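Local coordinates for protein bazooka, isoform C,LD29223p (Drosophila melanogaster, PDB 5OAK) that is a cell polarity protein whose first PDZ domain binds the PDZ-binding motif of Par-6, and which probably binds phosphatidylinositol and phosphatidic acid, at residues R51-L56 / V86-G91. Numbering follows the deposited sequence.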
loop_
_atom_site.group_PDB
_atom_site.type_symbol
_atom_site.label_atom_id
_atom_site.label_comp_id
_atom_site.label_asym_id
_atom_site.label_seq_id
_atom_site.Cartn_x
_atom_site.Cartn_y
_atom_site.Cartn_z
ATOM N N ARG A 51 7.914 -3.804 6.798
ATOM C CA ARG A 51 7.341 -3.130 7.951
ATOM C C ARG A 51 7.934 -1.712 8.098
ATOM O O ARG A 51 9.144 -1.505 7.900
ATOM C CB ARG A 51 7.574 -3.955 9.212
ATOM C CG ARG A 51 7.059 -3.271 10.473
ATOM C CD ARG A 51 7.153 -4.167 11.706
ATOM N NE ARG A 51 6.946 -3.400 12.940
ATOM C CZ ARG A 51 5.761 -3.045 13.462
ATOM N NH1 ARG A 51 4.606 -3.377 12.867
ATOM N NH2 ARG A 51 5.738 -2.355 14.606
ATOM N N ASP A 52 7.070 -0.761 8.449
ATOM C CA ASP A 52 7.409 0.665 8.615
ATOM C C ASP A 52 7.666 1.434 7.292
ATOM O O ASP A 52 7.922 2.639 7.341
ATOM C CB ASP A 52 8.601 0.846 9.584
ATOM C CG ASP A 52 8.269 0.419 11.008
ATOM O OD1 ASP A 52 7.133 0.663 11.460
ATOM O OD2 ASP A 52 9.154 -0.176 11.670
ATOM N N ASP A 53 7.503 0.792 6.129
ATOM C CA ASP A 53 7.397 1.555 4.887
ATOM C C ASP A 53 6.189 2.488 4.987
ATOM O O ASP A 53 5.141 2.081 5.491
ATOM C CB ASP A 53 7.113 0.658 3.696
ATOM C CG ASP A 53 8.302 -0.141 3.211
ATOM O OD1 ASP A 53 9.478 0.103 3.623
ATOM O OD2 ASP A 53 8.029 -0.993 2.320
ATOM N N ARG A 54 6.309 3.692 4.452
ATOM C CA ARG A 54 5.165 4.567 4.274
ATOM C C ARG A 54 4.834 4.620 2.790
ATOM O O ARG A 54 5.631 5.087 1.986
ATOM C CB ARG A 54 5.450 5.972 4.800
ATOM C CG ARG A 54 4.251 6.900 4.712
ATOM C CD ARG A 54 4.313 8.012 5.745
ATOM N NE ARG A 54 5.281 9.029 5.370
ATOM C CZ ARG A 54 4.967 10.215 4.862
ATOM N NH1 ARG A 54 5.927 11.068 4.550
ATOM N NH2 ARG A 54 3.702 10.549 4.666
ATOM N N ILE A 55 3.659 4.124 2.433
ATOM C CA ILE A 55 3.241 4.073 1.030
ATOM C C ILE A 55 2.660 5.437 0.673
ATOM O O ILE A 55 1.699 5.881 1.308
ATOM C CB ILE A 55 2.182 2.993 0.804
ATOM C CG1 ILE A 55 2.795 1.604 1.066
ATOM C CG2 ILE A 55 1.638 3.120 -0.621
ATOM C CD1 ILE A 55 1.674 0.513 1.189
ATOM N N LEU A 56 3.217 6.084 -0.346
ATOM C CA LEU A 56 2.820 7.433 -0.733
ATOM C C LEU A 56 1.974 7.482 -1.999
ATOM O O LEU A 56 1.274 8.458 -2.239
ATOM C CB LEU A 56 4.060 8.300 -0.928
ATOM C CG LEU A 56 4.965 8.443 0.291
ATOM C CD1 LEU A 56 6.099 9.404 -0.021
ATOM C CD2 LEU A 56 4.163 8.925 1.486
ATOM N N VAL A 86 4.111 0.774 -6.358
ATOM C CA VAL A 86 3.907 1.382 -5.041
ATOM C C VAL A 86 5.112 2.194 -4.669
ATOM O O VAL A 86 6.234 1.665 -4.645
ATOM C CB VAL A 86 3.690 0.238 -4.010
ATOM C CG1 VAL A 86 3.391 0.780 -2.627
ATOM C CG2 VAL A 86 2.546 -0.670 -4.474
ATOM N N ARG A 87 4.935 3.477 -4.404
ATOM C CA ARG A 87 6.083 4.298 -4.037
ATOM C C ARG A 87 6.154 4.416 -2.530
ATOM O O ARG A 87 5.133 4.767 -1.899
ATOM C CB ARG A 87 5.974 5.704 -4.671
ATOM C CG ARG A 87 7.207 6.525 -4.374
ATOM C CD ARG A 87 7.268 7.775 -5.311
ATOM N NE ARG A 87 6.108 8.640 -5.157
ATOM C CZ ARG A 87 5.965 9.617 -4.258
ATOM N NH1 ARG A 87 6.940 9.863 -3.374
ATOM N NH2 ARG A 87 4.805 10.335 -4.229
ATOM N N VAL A 88 7.310 4.067 -1.941
ATOM C CA VAL A 88 7.421 4.066 -0.488
ATOM C C VAL A 88 8.602 4.927 0.020
ATOM O O VAL A 88 9.604 5.077 -0.668
ATOM C CB VAL A 88 7.575 2.615 0.106
ATOM C CG1 VAL A 88 6.413 1.729 -0.331
ATOM C CG2 VAL A 88 8.902 1.983 -0.290
ATOM N N LEU A 89 8.462 5.435 1.243
ATOM C CA LEU A 89 9.610 5.885 2.030
ATOM C C LEU A 89 9.924 4.814 3.038
ATOM O O LEU A 89 9.019 4.382 3.770
ATOM C CB LEU A 89 9.292 7.184 2.771
ATOM C CG LEU A 89 9.300 8.458 1.979
ATOM C CD1 LEU A 89 8.933 9.662 2.883
ATOM C CD2 LEU A 89 10.687 8.654 1.330
ATOM N N ARG A 90 11.181 4.408 3.132
ATOM C CA ARG A 90 11.548 3.349 4.073
ATOM C C ARG A 90 11.532 3.887 5.506
ATOM O O ARG A 90 11.803 5.058 5.706
ATOM C CB ARG A 90 12.933 2.821 3.740
ATOM C CG ARG A 90 13.040 2.199 2.357
ATOM C CD ARG A 90 12.132 1.022 2.221
ATOM N NE ARG A 90 12.482 0.229 1.039
ATOM C CZ ARG A 90 11.876 -0.903 0.728
ATOM N NH1 ARG A 90 10.861 -1.298 1.495
ATOM N NH2 ARG A 90 12.247 -1.621 -0.346
ATOM N N GLY A 91 11.248 3.024 6.488
ATOM C CA GLY A 91 11.192 3.420 7.890
ATOM C C GLY A 91 12.536 3.712 8.524
ATOM O O GLY A 91 13.570 3.501 7.897
HETATM O O HOH W 1 10.637 0.146 5.979
#
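Ile-55 packs tightly against Val-86 and Val-88 on the buried side of two antiparallel strands. Its CG2, anti to the backbone N, meets Val-86 CG1 at 3.5 Å, while CG1 leans on Val-88 CG1 at 3.9 Å. Between the backbones, Arg-54 and Leu-89 form a hydrogen-bonded pair, N of Arg-54 to O of Leu-89 and N of Leu-89 to O of Arg-54, and two residues on, Leu-56 N donates to Arg-87 O at 2.8 Å, nearly straight at 175°. Both segments belong to the PDZ1 part of this engineered fusion, in whose curled antiparallel sheet strand 54-58 lies between strands 33-38 and 83-89. The face with Arg-54 and Leu-89 is partly exposed but still packed: Leu-56 CB lies over one face of the Arg-87 guanidinium, near its rim, with Glu-57 as salt-bridge partner of Arg-87, and Leu-56 CD1 touches Leu-89 CG at 3.9 Å. Past the strands, Arg-90 NH1 makes a salt-bridging hydrogen bond to the syn lone pair of Asp-53 OD1 at 2.9 Å, almost in the guanidinium plane, although the carboxylate is turned 48° from that plane. Asp-53 OD2 takes the backbone N of Arg-50. A leucine in place of Arg-90 would probably leave the buried Asp-53 carboxylate without its charged mate and Arg-48 O without the NH1 donor. The loose, solvent side is at Asp-52 and exposed Gly-91, where a water ties Asp-53 OD1 to Arg-51 O and Gly-91 N.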